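Local coordinates for penicillin binding protein 2X (Streptococcus thermophilus, PDB 5U47) that probably acts as a penicillin-binding transpeptidase of the division machinery, forming peptide cross-links between the glycan strands of cell-wall peptidoglycan, at residues S295-M300 with N373-Y378; A304-G309 with S467-Y472; Q349-S354 with I474-D479. The protein carries 1 engineered substitution. One frame throughout, in Å; residues are numbered along the deposited sequence.

Contact 1. Residues S295-M300 with N373-Y378; sequences STMKVM and NYLSLY
The CG methylene of M300 sits squarely over the ring of Y378, a CH-pi contact in which the sulfur of the same side chain lies farther out. CG is 3.7 Å from the ring centroid of Y378 and only 4° off the normal; its distances to all six ring carbons agree within about 0.2 Å, which confirms the centring. M300 SD stands 5.0 Å from that centroid, again above the face, so the Met-aromatic component is the more distant one. Within the transpeptidase domain, the pair joins the 3-10 turn at S295 and the start of helix 297-308, a stretch consistent with the SxxK motif of penicillin-binding transpeptidases (S295, K298), to the end of helix 368-377. The far end of the tyrosine is fixed separately: Y378 OH is hydrogen-bonded to S303 OG, one helical turn on from M300, and I426 of helix 416-427 touches both M300 and Y378.

Beside this pair, M297 SD meets L375 CD2 at 4.1 Å. M297 starts out with CG opposite the backbone N (chi1 -177°), and bends of the same sense at the next two torsions bring its sulfur to the leucine. All four contacting side chains are buried. On the side of the probable active site, K298 NZ donates to S295 OG at 3.0 Å, and S354 OG and N356 OD1 are further partners of that nitrogen.

Contact 2. Residues A304-G309 with S467-Y472; sequences AAINNG and SETRNY
Of residues 304-309, I306 alone makes the contact with 467-472, reaching E468, T469 and Y472 with two methyl groups. From CB the side chain divides. The short branch ends at once in CG2, which lies 3.4 Å from E468 OE2. The longer branch leaves with CG1 opposite the carbonyl carbon (chi1 -67°) and runs on nearly straight, so that CD1 is carried outward to the other helix. There CD1 meets three residues: Y472 CE2 at 3.5 Å, T469 OG1 at 3.7 Å and E468 CB at 4.0 Å. It comes to the tyrosine at the ring edge, near the ring plane, with Y472 CD2 the next ring atom at 3.7 Å.

The backbones behind these side chains are well separated. Helix segments 304-308 and 467-472 approach to 10.0 Å between axes and are inclined at 136° between their N-to-C directions, about midway between perpendicular and antiparallel; the nearest CA atoms, those of I306 and T469, are 7.7 Å apart. This is helix-helix packing inside the transpeptidase domain, bridged between these two segments by I306; one turn earlier in helix 297-308, L302 also touches T469 and Y472. The helix bearing I306 ends directly afterwards in a Schellman motif, where G309 N returns to I306 O at 3.2 Å. F311, in the loop beyond, also touches I306 and meets Y472 edge-to-face.

T469 OG1, which borders CD1, donates to A465 O. The carboxylate of E468 is held through its other oxygen, OE1, which accepts from Q464 NE2. The chemistry across the contact is therefore van der Waals packing, methyl groups against a ring edge, a hydroxyl and a carboxylate oxygen, without polar bonding between these two segments.

Contact 3. Residues Q349-S354 with I474-D479; sequences QGFSYS and ISVGTD. With ACT (acetate ion), chain D.
S352 OG is linked by a water to the carboxylate of D479 while resting against the CB of S475. The oxygen lies 2.7 Å from the water, which in turn donates to D479 OD2 at 2.7 Å, so a single water bridges the two segments. S352 OG approaches S475 CB to 3.3 Å, and this serine also has a weak bond back to A348 O. The other carboxylate oxygen, D479 OD1, accepts from E481 N and F482 N, which fixes the aspartate at the end of its helix.

The backbones are close here: the CA atoms of S352 and V476 are 4.2 Å apart. Such nearness lets V476 CG2 pack against both S352 CA and F351 CE2, each at 3.9 Å. F351 has its ring swung opposite the backbone N (chi1 177°), and the ring and the valine cross obliquely. Next to S475 and T478, an acetate, probably from the crystallisation liquor, takes bonds from S475 OG at 2.7 Å and T478 OG1 at 2.8 Å.

Helix 347-352 finishes in a Schellman motif at S354, whose OG bonds K505 NZ, consistent with the SxN element of penicillin-binding proteins. The contact thus places the end of helix 463-478 beside this turn, with F351 touching helix 297-308 and V476 touching strand 503-510.

Along the chain the segments run 295-300, 304-309, 349-354, 373-378, 467-472 and 474-479, so every pair of contacts interleaves. All lie in the transpeptidase domain. Contacts 1 and 2 share helix 297-308 and have centres about 12 Å apart; contacts 2 and 3 share helix 463-478, about 14 Å apart; contacts 1 and 3, about 18 Å apart, share no helix. Direct contacts still join them: Y374 OH probably hydrogen-bonds N307 ND2 between contacts 1 and 2, and F351 CE1 packs on K298 O between contacts 1 and 3. The SxxK-type and SxN-type elements thereby come together although some 55 residues separate them, consistent with a penicillin-binding active site.

Contact 1. Residues S295-M300 with N373-Y378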
ATOM      1  N   SER A 295       9.257 -15.767 -13.913  1.00 29.14           N
ATOM      2  CA  SER A 295      10.597 -15.334 -14.330  1.00 31.29           C
ATOM      3  C   SER A 295      11.202 -14.003 -13.898  1.00 29.69           C
ATOM      4  O   SER A 295      12.391 -13.809 -14.117  1.00 28.98           O
ATOM      5  CB  SER A 295      10.760 -15.546 -15.839  1.00 32.71           C
ATOM      6  OG  SER A 295      10.904 -16.913 -16.051  1.00 40.00           O
ATOM      7  N   THR A 296      10.433 -13.106 -13.284  1.00 28.18           N
ATOM      8  CA  THR A 296      11.014 -11.880 -12.753  1.00 27.33           C
ATOM      9  C   THR A 296      11.911 -12.267 -11.585  1.00 26.73           C
ATOM     10  O   THR A 296      12.824 -11.516 -11.229  1.00 26.67           O
ATOM     11  CB  THR A 296       9.945 -10.886 -12.264  1.00 26.97           C
ATOM     12  OG1 THR A 296       9.061 -11.562 -11.359  1.00 27.36           O
ATOM     13  CG2 THR A 296       9.157 -10.344 -13.445  1.00 27.30           C
ATOM     14  N   MET A 297      11.659 -13.447 -11.009  1.00 26.62           N
ATOM     15  CA  MET A 297      12.476 -13.941  -9.899  1.00 27.78           C
ATOM     16  C   MET A 297      13.917 -14.230 -10.371  1.00 27.86           C
ATOM     17  O   MET A 297      14.823 -14.233  -9.567  1.00 27.74           O
ATOM     18  CB  MET A 297      11.854 -15.176  -9.227  1.00 28.77           C
ATOM     19  CG  MET A 297      12.616 -15.707  -8.022  1.00 29.70           C
ATOM     20  SD  MET A 297      12.706 -14.581  -6.600  1.00 33.01           S
ATOM     21  CE  MET A 297      11.022 -14.621  -6.027  1.00 31.52           C
ATOM     22  N   LYS A 298      14.117 -14.424 -11.674  1.00 27.25           N
ATOM     23  CA  LYS A 298      15.457 -14.623 -12.238  1.00 29.44           C
ATOM     24  C   LYS A 298      16.361 -13.408 -12.021  1.00 29.32           C
ATOM     25  O   LYS A 298      17.574 -13.527 -12.138  1.00 29.88           O
ATOM     26  CB  LYS A 298      15.391 -14.935 -13.743  1.00 31.05           C
ATOM     27  CG  LYS A 298      14.636 -16.212 -14.074  1.00 31.47           C
ATOM     28  CD  LYS A 298      14.553 -16.493 -15.566  1.00 33.10           C
ATOM     29  CE  LYS A 298      13.953 -17.884 -15.781  1.00 34.92           C
ATOM     30  NZ  LYS A 298      13.410 -18.108 -17.127  1.00 35.11           N
ATOM     31  N   VAL A 299      15.774 -12.247 -11.722  1.00 28.38           N
ATOM     32  CA  VAL A 299      16.548 -11.041 -11.426  1.00 28.24           C
ATOM     33  C   VAL A 299      17.285 -11.316 -10.121  1.00 28.60           C
ATOM     34  O   VAL A 299      18.500 -11.101 -10.037  1.00 28.69           O
ATOM     35  CB  VAL A 299      15.649  -9.784 -11.311  1.00 26.95           C
ATOM     36  CG1 VAL A 299      16.423  -8.561 -10.840  1.00 27.33           C
ATOM     37  CG2 VAL A 299      14.991  -9.459 -12.650  1.00 27.04           C
ATOM     38  N   MET A 300      16.551 -11.792  -9.112  1.00 27.53           N
ATOM     39  CA  MET A 300      17.153 -12.127  -7.821  1.00 28.57           C
ATOM     40  C   MET A 300      18.190 -13.239  -8.003  1.00 29.36           C
ATOM     41  O   MET A 300      19.288 -13.157  -7.448  1.00 28.95           O
ATOM     42  CB  MET A 300      16.104 -12.583  -6.806  1.00 29.27           C
ATOM     43  CG  MET A 300      15.230 -11.518  -6.159  1.00 30.03           C
ATOM     44  SD  MET A 300      14.159 -10.523  -7.219  1.00 32.61           S
ATOM     45  CE  MET A 300      15.219  -9.150  -7.562  1.00 31.08           C
ATOM     46  N   ASN A 373      19.427 -19.255   1.169  1.00 38.58           N
ATOM     47  CA  ASN A 373      19.866 -18.179   2.039  1.00 39.11           C
ATOM     48  C   ASN A 373      19.698 -16.817   1.339  1.00 36.84           C
ATOM     49  O   ASN A 373      19.389 -15.826   1.998  1.00 35.84           O
ATOM     50  CB  ASN A 373      21.320 -18.376   2.454  1.00 40.13           C
ATOM     51  CG  ASN A 373      21.740 -17.422   3.544  1.00 39.87           C
ATOM     52  OD1 ASN A 373      22.623 -16.589   3.340  1.00 39.06           O
ATOM     53  ND2 ASN A 373      21.070 -17.500   4.699  1.00 39.73           N
ATOM     54  N   TYR A 374      19.925 -16.762   0.020  1.00 36.43           N
ATOM     55  CA  TYR A 374      19.696 -15.506  -0.732  1.00 35.79           C
ATOM     56  C   TYR A 374      18.231 -15.115  -0.692  1.00 34.14           C
ATOM     57  O   TYR A 374      17.919 -13.934  -0.535  1.00 33.81           O
ATOM     58  CB  TYR A 374      20.217 -15.541  -2.179  1.00 34.97           C
ATOM     59  CG  TYR A 374      21.686 -15.192  -2.300  1.00 35.41           C
ATOM     60  CD1 TYR A 374      22.116 -13.876  -2.149  1.00 35.04           C
ATOM     61  CD2 TYR A 374      22.655 -16.169  -2.574  1.00 37.53           C
ATOM     62  CE1 TYR A 374      23.456 -13.537  -2.245  1.00 34.60           C
ATOM     63  CE2 TYR A 374      24.001 -15.835  -2.678  1.00 35.96           C
ATOM     64  CZ  TYR A 374      24.392 -14.517  -2.511  1.00 37.28           C
ATOM     65  OH  TYR A 374      25.722 -14.159  -2.606  1.00 36.86           O
ATOM     66  N   LEU A 375      17.337 -16.095  -0.811  1.00 33.40           N
ATOM     67  CA  LEU A 375      15.902 -15.823  -0.738  1.00 32.93           C
ATOM     68  C   LEU A 375      15.540 -15.303   0.656  1.00 34.37           C
ATOM     69  O   LEU A 375      14.628 -14.491   0.817  1.00 29.87           O
ATOM     70  CB  LEU A 375      15.091 -17.066  -1.058  1.00 33.41           C
ATOM     71  CG  LEU A 375      15.085 -17.536  -2.512  1.00 34.16           C
ATOM     72  CD1 LEU A 375      14.513 -18.938  -2.609  1.00 34.57           C
ATOM     73  CD2 LEU A 375      14.291 -16.576  -3.391  1.00 34.10           C
ATOM     74  N   SER A 376      16.266 -15.782   1.663  1.00 34.85           N
ATOM     75  CA  SER A 376      16.043 -15.333   3.026  1.00 34.68           C
ATOM     76  C   SER A 376      16.566 -13.881   3.175  1.00 32.38           C
ATOM     77  O   SER A 376      15.887 -13.034   3.760  1.00 33.36           O
ATOM     78  CB  SER A 376      16.700 -16.305   4.011  1.00 38.05           C
ATOM     79  OG  SER A 376      16.354 -15.965   5.336  1.00 42.51           O
ATOM     80  N   LEU A 377      17.732 -13.584   2.600  1.00 30.42           N
ATOM     81  CA  LEU A 377      18.279 -12.216   2.617  1.00 30.35           C
ATOM     82  C   LEU A 377      17.367 -11.226   1.874  1.00 28.61           C
ATOM     83  O   LEU A 377      17.284 -10.052   2.244  1.00 25.96           O
ATOM     84  CB  LEU A 377      19.671 -12.183   2.005  1.00 32.23           C
ATOM     85  CG  LEU A 377      20.806 -12.869   2.785  1.00 34.18           C
ATOM     86  CD1 LEU A 377      22.080 -12.803   1.973  1.00 34.63           C
ATOM     87  CD2 LEU A 377      21.026 -12.230   4.149  1.00 35.49           C
ATOM     88  N   TYR A 378      16.717 -11.718   0.814  1.00 27.78           N
ATOM     89  CA  TYR A 378      15.729 -10.954   0.054  1.00 26.91           C
ATOM     90  C   TYR A 378      14.360 -10.910   0.789  1.00 25.68           C
ATOM     91  O   TYR A 378      13.420 -10.259   0.323  1.00 24.97           O
ATOM     92  CB  TYR A 378      15.582 -11.495  -1.368  1.00 26.18           C
ATOM     93  CG  TYR A 378      16.539 -10.890  -2.386  1.00 26.67           C
ATOM     94  CD1 TYR A 378      16.383  -9.565  -2.797  1.00 25.80           C
ATOM     95  CD2 TYR A 378      17.549 -11.653  -2.993  1.00 27.75           C
ATOM     96  CE1 TYR A 378      17.213  -9.002  -3.748  1.00 26.65           C
ATOM     97  CE2 TYR A 378      18.396 -11.098  -3.946  1.00 27.26           C
ATOM     98  CZ  TYR A 378      18.220  -9.772  -4.332  1.00 27.71           C
ATOM     99  OH  TYR A 378      19.049  -9.186  -5.279  1.00 28.05           O
TER

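Contact 2. Residues A304-G309 with S467-Y472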
ATOM      1  N   ALA A 304      22.289 -13.072  -7.281  1.00 30.58           N
ATOM      2  CA  ALA A 304      22.902 -13.989  -6.318  1.00 32.31           C
ATOM      3  C   ALA A 304      24.076 -14.738  -6.952  1.00 33.41           C
ATOM      4  O   ALA A 304      25.136 -14.894  -6.340  1.00 33.33           O
ATOM      5  CB  ALA A 304      21.870 -14.971  -5.787  1.00 31.99           C
ATOM      6  N   ALA A 305      23.877 -15.204  -8.182  1.00 33.68           N
ATOM      7  CA  ALA A 305      24.935 -15.904  -8.903  1.00 34.79           C
ATOM      8  C   ALA A 305      26.141 -14.992  -9.084  1.00 35.45           C
ATOM      9  O   ALA A 305      27.287 -15.432  -8.914  1.00 35.87           O
ATOM     10  CB  ALA A 305      24.435 -16.394 -10.254  1.00 35.10           C
ATOM     11  N   ILE A 306      25.895 -13.729  -9.426  1.00 34.57           N
ATOM     12  CA  ILE A 306      26.994 -12.776  -9.618  1.00 35.82           C
ATOM     13  C   ILE A 306      27.676 -12.498  -8.284  1.00 36.99           C
ATOM     14  O   ILE A 306      28.912 -12.511  -8.198  1.00 39.31           O
ATOM     15  CB  ILE A 306      26.517 -11.474 -10.289  1.00 35.13           C
ATOM     16  CG1 ILE A 306      26.068 -11.780 -11.729  1.00 34.91           C
ATOM     17  CG2 ILE A 306      27.635 -10.430 -10.282  1.00 36.26           C
ATOM     18  CD1 ILE A 306      25.363 -10.635 -12.427  1.00 34.20           C
ATOM     19  N   ASN A 307      26.867 -12.275  -7.248  1.00 35.74           N
ATOM     20  CA  ASN A 307      27.378 -12.004  -5.901  1.00 36.37           C
ATOM     21  C   ASN A 307      28.150 -13.212  -5.303  1.00 38.02           C
ATOM     22  O   ASN A 307      29.085 -13.025  -4.542  1.00 38.15           O
ATOM     23  CB  ASN A 307      26.248 -11.623  -4.948  1.00 34.17           C
ATOM     24  CG  ASN A 307      26.755 -10.862  -3.747  1.00 36.05           C
ATOM     25  OD1 ASN A 307      27.266  -9.751  -3.887  1.00 36.82           O
ATOM     26  ND2 ASN A 307      26.611 -11.439  -2.563  1.00 36.95           N
ATOM     27  N   ASN A 308      27.728 -14.428  -5.645  1.00 38.31           N
ATOM     28  CA  ASN A 308      28.355 -15.662  -5.153  1.00 41.00           C
ATOM     29  C   ASN A 308      29.686 -15.938  -5.849  1.00 44.11           C
ATOM     30  O   ASN A 308      30.465 -16.753  -5.375  1.00 45.23           O
ATOM     31  CB  ASN A 308      27.418 -16.857  -5.405  1.00 40.45           C
ATOM     32  CG  ASN A 308      27.839 -18.113  -4.668  1.00 42.83           C
ATOM     33  OD1 ASN A 308      28.082 -18.085  -3.463  1.00 42.64           O
ATOM     34  ND2 ASN A 308      27.887 -19.244  -5.389  1.00 43.92           N
ATOM     35  N   GLY A 309      29.933 -15.262  -6.972  1.00 45.53           N
ATOM     36  CA  GLY A 309      31.125 -15.490  -7.773  1.00 48.73           C
ATOM     37  C   GLY A 309      30.960 -16.692  -8.702  1.00 50.11           C
ATOM     38  O   GLY A 309      31.932 -17.144  -9.310  1.00 51.57           O
ATOM     39  N   SER A 467      24.614  -3.777 -10.097  1.00 29.38           N
ATOM     40  CA  SER A 467      24.917  -3.039 -11.306  1.00 31.55           C
ATOM     41  C   SER A 467      25.056  -3.953 -12.530  1.00 32.04           C
ATOM     42  O   SER A 467      24.549  -3.645 -13.619  1.00 30.93           O
ATOM     43  CB  SER A 467      26.217  -2.264 -11.094  1.00 34.74           C
ATOM     44  OG  SER A 467      26.685  -1.720 -12.312  1.00 39.59           O
ATOM     45  N   GLU A 468      25.765  -5.066 -12.352  1.00 32.52           N
ATOM     46  CA  GLU A 468      25.930  -6.040 -13.434  1.00 33.61           C
ATOM     47  C   GLU A 468      24.600  -6.685 -13.803  1.00 31.76           C
ATOM     48  O   GLU A 468      24.316  -6.891 -14.987  1.00 32.40           O
ATOM     49  CB  GLU A 468      27.016  -7.073 -13.098  1.00 35.94           C
ATOM     50  CG  GLU A 468      28.391  -6.427 -13.071  1.00 38.15           C
ATOM     51  CD  GLU A 468      29.517  -7.390 -12.742  1.00 42.34           C
ATOM     52  OE1 GLU A 468      30.687  -6.930 -12.634  1.00 44.17           O
ATOM     53  OE2 GLU A 468      29.242  -8.601 -12.591  1.00 44.79           O
ATOM     54  N   THR A 469      23.784  -6.984 -12.801  1.00 30.09           N
ATOM     55  CA  THR A 469      22.460  -7.543 -13.039  1.00 29.80           C
ATOM     56  C   THR A 469      21.638  -6.574 -13.905  1.00 29.45           C
ATOM     57  O   THR A 469      21.038  -6.997 -14.898  1.00 29.82           O
ATOM     58  CB  THR A 469      21.718  -7.857 -11.719  1.00 28.96           C
ATOM     59  OG1 THR A 469      22.449  -8.842 -10.985  1.00 29.84           O
ATOM     60  CG2 THR A 469      20.327  -8.400 -11.991  1.00 28.85           C
ATOM     61  N   ARG A 470      21.672  -5.279 -13.566  1.00 28.12           N
ATOM     62  CA  ARG A 470      20.929  -4.268 -14.337  1.00 27.73           C
ATOM     63  C   ARG A 470      21.422  -4.179 -15.777  1.00 28.81           C
ATOM     64  O   ARG A 470      20.623  -4.044 -16.698  1.00 28.32           O
ATOM     65  CB  ARG A 470      20.981  -2.889 -13.683  1.00 26.81           C
ATOM     66  CG  ARG A 470      20.178  -2.770 -12.380  1.00 25.90           C
ATOM     67  CD  ARG A 470      19.959  -1.315 -11.969  1.00 24.67           C
ATOM     68  NE  ARG A 470      21.201  -0.535 -11.961  1.00 26.32           N
ATOM     69  CZ  ARG A 470      22.112  -0.533 -10.983  1.00 28.33           C
ATOM     70  NH1 ARG A 470      21.974  -1.284  -9.885  1.00 28.21           N
ATOM     71  NH2 ARG A 470      23.200   0.216 -11.111  1.00 29.56           N
ATOM     72  N   ASN A 471      22.733  -4.272 -15.969  1.00 30.87           N
ATOM     73  CA  ASN A 471      23.290  -4.241 -17.316  1.00 33.06           C
ATOM     74  C   ASN A 471      22.864  -5.489 -18.120  1.00 32.57           C
ATOM     75  O   ASN A 471      22.467  -5.361 -19.274  1.00 32.49           O
ATOM     76  CB  ASN A 471      24.801  -4.081 -17.299  1.00 35.91           C
ATOM     77  CG  ASN A 471      25.377  -4.016 -18.703  1.00 40.34           C
ATOM     78  OD1 ASN A 471      24.960  -3.187 -19.513  1.00 44.07           O
ATOM     79  ND2 ASN A 471      26.310  -4.907 -19.007  1.00 41.89           N
ATOM     80  N   TYR A 472      22.912  -6.677 -17.520  1.00 32.11           N
ATOM     81  CA  TYR A 472      22.451  -7.887 -18.230  1.00 33.57           C
ATOM     82  C   TYR A 472      20.975  -7.758 -18.607  1.00 31.88           C
ATOM     83  O   TYR A 472      20.555  -8.224 -19.664  1.00 33.00           O
ATOM     84  CB  TYR A 472      22.684  -9.175 -17.419  1.00 34.10           C
ATOM     85  CG  TYR A 472      24.144  -9.542 -17.251  1.00 35.82           C
ATOM     86  CD1 TYR A 472      24.943  -9.791 -18.357  1.00 37.92           C
ATOM     87  CD2 TYR A 472      24.715  -9.692 -15.992  1.00 35.71           C
ATOM     88  CE1 TYR A 472      26.284 -10.139 -18.221  1.00 39.01           C
ATOM     89  CE2 TYR A 472      26.047 -10.032 -15.849  1.00 37.12           C
ATOM     90  CZ  TYR A 472      26.822 -10.256 -16.967  1.00 38.89           C
ATOM     91  OH  TYR A 472      28.141 -10.601 -16.827  1.00 41.55           O
TER

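Contact 3. Residues Q349-S354 with I474-D479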
ATOM      1  N   GLN A 349      22.920 -14.838 -22.486  1.00 39.97           N
ATOM      2  CA  GLN A 349      21.905 -15.040 -23.517  1.00 40.25           C
ATOM      3  C   GLN A 349      20.711 -15.801 -22.956  1.00 38.20           C
ATOM      4  O   GLN A 349      19.584 -15.437 -23.222  1.00 36.93           O
ATOM      5  CB  GLN A 349      22.488 -15.776 -24.739  1.00 42.35           C
ATOM      6  CG  GLN A 349      23.452 -14.936 -25.571  1.00 43.67           C
ATOM      7  CD  GLN A 349      24.165 -15.742 -26.647  1.00 46.95           C
ATOM      8  OE1 GLN A 349      24.335 -16.957 -26.520  1.00 48.13           O
ATOM      9  NE2 GLN A 349      24.593 -15.065 -27.713  1.00 47.90           N
ATOM     10  N   GLY A 350      20.965 -16.853 -22.183  1.00 37.90           N
ATOM     11  CA  GLY A 350      19.891 -17.613 -21.548  1.00 37.38           C
ATOM     12  C   GLY A 350      19.079 -16.735 -20.599  1.00 36.07           C
ATOM     13  O   GLY A 350      17.862 -16.931 -20.433  1.00 35.28           O
ATOM     14  N   PHE A 351      19.741 -15.767 -19.968  1.00 35.30           N
ATOM     15  CA  PHE A 351      19.030 -14.823 -19.093  1.00 34.42           C
ATOM     16  C   PHE A 351      18.140 -13.949 -19.963  1.00 33.90           C
ATOM     17  O   PHE A 351      16.969 -13.761 -19.655  1.00 33.29           O
ATOM     18  CB  PHE A 351      19.986 -13.960 -18.272  1.00 34.08           C
ATOM     19  CG  PHE A 351      19.288 -12.931 -17.402  1.00 32.73           C
ATOM     20  CD1 PHE A 351      18.663 -13.306 -16.217  1.00 32.82           C
ATOM     21  CD2 PHE A 351      19.264 -11.597 -17.762  1.00 32.56           C
ATOM     22  CE1 PHE A 351      18.018 -12.361 -15.417  1.00 30.56           C
ATOM     23  CE2 PHE A 351      18.624 -10.650 -16.967  1.00 30.95           C
ATOM     24  CZ  PHE A 351      17.999 -11.035 -15.797  1.00 30.54           C
ATOM     25  N   SER A 352      18.687 -13.467 -21.079  1.00 34.43           N
ATOM     26  CA  SER A 352      17.920 -12.627 -21.996  1.00 34.29           C
ATOM     27  C   SER A 352      16.721 -13.383 -22.556  1.00 35.09           C
ATOM     28  O   SER A 352      15.632 -12.826 -22.695  1.00 33.45           O
ATOM     29  CB  SER A 352      18.813 -12.100 -23.129  1.00 34.93           C
ATOM     30  OG  SER A 352      19.778 -11.187 -22.623  1.00 34.31           O
ATOM     31  N   TYR A 353      16.953 -14.667 -22.824  1.00 36.98           N
ATOM     32  CA  TYR A 353      15.988 -15.584 -23.398  1.00 39.41           C
ATOM     33  C   TYR A 353      14.998 -16.144 -22.388  1.00 37.27           C
ATOM     34  O   TYR A 353      14.036 -16.813 -22.760  1.00 36.23           O
ATOM     35  CB  TYR A 353      16.797 -16.736 -24.036  1.00 44.99           C
ATOM     36  CG  TYR A 353      16.057 -17.698 -24.921  1.00 48.61           C
ATOM     37  CD1 TYR A 353      15.719 -17.339 -26.221  1.00 52.52           C
ATOM     38  CD2 TYR A 353      15.763 -19.002 -24.495  1.00 52.56           C
ATOM     39  CE1 TYR A 353      15.066 -18.221 -27.062  1.00 53.82           C
ATOM     40  CE2 TYR A 353      15.113 -19.906 -25.340  1.00 54.62           C
ATOM     41  CZ  TYR A 353      14.765 -19.500 -26.620  1.00 56.80           C
ATOM     42  OH  TYR A 353      14.127 -20.358 -27.489  1.00 63.11           O
ATOM     43  N   SER A 354      15.237 -15.861 -21.112  1.00 36.00           N
ATOM     44  CA  SER A 354      14.431 -16.377 -20.014  1.00 35.36           C
ATOM     45  C   SER A 354      14.437 -17.920 -20.029  1.00 36.57           C
ATOM     46  O   SER A 354      13.396 -18.565 -19.932  1.00 36.96           O
ATOM     47  CB  SER A 354      13.021 -15.813 -20.040  1.00 34.58           C
ATOM     48  OG  SER A 354      12.435 -15.898 -18.741  1.00 35.21           O
ATOM     49  N   ILE A 474      19.437  -5.134 -19.630  1.00 29.97           N
ATOM     50  CA  ILE A 474      19.236  -4.289 -20.817  1.00 30.58           C
ATOM     51  C   ILE A 474      19.031  -5.196 -22.041  1.00 32.46           C
ATOM     52  O   ILE A 474      18.155  -4.945 -22.893  1.00 31.96           O
ATOM     53  CB  ILE A 474      20.432  -3.338 -21.072  1.00 31.84           C
ATOM     54  CG1 ILE A 474      20.526  -2.265 -19.971  1.00 31.68           C
ATOM     55  CG2 ILE A 474      20.332  -2.679 -22.450  1.00 33.33           C
ATOM     56  CD1 ILE A 474      21.774  -1.411 -20.048  1.00 33.01           C
ATOM     57  N   SER A 475      19.833  -6.255 -22.116  1.00 33.45           N
ATOM     58  CA  SER A 475      19.777  -7.188 -23.249  1.00 35.23           C
ATOM     59  C   SER A 475      18.460  -7.925 -23.382  1.00 34.67           C
ATOM     60  O   SER A 475      18.095  -8.336 -24.478  1.00 35.26           O
ATOM     61  CB  SER A 475      20.950  -8.177 -23.223  1.00 36.47           C
ATOM     62  OG  SER A 475      22.169  -7.476 -23.341  1.00 37.40           O
ATOM     63  N   VAL A 476      17.745  -8.111 -22.280  1.00 33.02           N
ATOM     64  CA  VAL A 476      16.425  -8.723 -22.364  1.00 31.73           C
ATOM     65  C   VAL A 476      15.591  -7.926 -23.376  1.00 31.21           C
ATOM     66  O   VAL A 476      14.794  -8.489 -24.120  1.00 30.14           O
ATOM     67  CB  VAL A 476      15.717  -8.713 -20.992  1.00 30.73           C
ATOM     68  CG1 VAL A 476      14.273  -9.173 -21.135  1.00 30.23           C
ATOM     69  CG2 VAL A 476      16.467  -9.590 -20.002  1.00 30.72           C
ATOM     70  N   GLY A 477      15.779  -6.605 -23.370  1.00 30.41           N
ATOM     71  CA  GLY A 477      15.077  -5.709 -24.269  1.00 30.29           C
ATOM     72  C   GLY A 477      15.762  -5.449 -25.611  1.00 32.12           C
ATOM     73  O   GLY A 477      15.071  -5.303 -26.634  1.00 32.24           O
ATOM     74  N   THR A 478      17.103  -5.440 -25.628  1.00 32.77           N
ATOM     75  CA  THR A 478      17.862  -5.062 -26.833  1.00 34.90           C
ATOM     76  C   THR A 478      18.424  -6.163 -27.753  1.00 37.32           C
ATOM     77  O   THR A 478      18.727  -5.879 -28.915  1.00 39.31           O
ATOM     78  CB  THR A 478      19.063  -4.170 -26.445  1.00 34.78           C
ATOM     79  OG1 THR A 478      19.965  -4.896 -25.597  1.00 32.71           O
ATOM     80  CG2 THR A 478      18.584  -2.910 -25.743  1.00 33.95           C
ATOM     81  N   ASP A 479      18.547  -7.391 -27.252  1.00 37.42           N
ATOM     82  CA  ASP A 479      19.128  -8.491 -28.026  1.00 39.34           C
ATOM     83  C   ASP A 479      18.144  -9.006 -29.103  1.00 40.37           C
ATOM     84  O   ASP A 479      17.178  -9.697 -28.773  1.00 38.83           O
ATOM     85  CB  ASP A 479      19.557  -9.612 -27.075  1.00 38.81           C
ATOM     86  CG  ASP A 479      20.428 -10.667 -27.752  1.00 41.24           C
ATOM     87  OD1 ASP A 479      20.210 -10.962 -28.947  1.00 40.81           O
ATOM     88  OD2 ASP A 479      21.323 -11.212 -27.064  1.00 41.97           O
TER
HETATM   89  C   ACT D 803      22.486  -6.867 -27.128  1.00 47.63           C
HETATM   90  O   ACT D 803      22.690  -7.123 -25.925  1.00 43.34           O
HETATM   91  OXT ACT D 803      21.861  -5.844 -27.486  1.00 46.53           O
HETATM   92  CH3 ACT D 803      23.021  -7.812 -28.171  1.00 47.25           C
HETATM   93  O   HOH W   1      21.793 -11.417 -24.456  1.00 34.80           O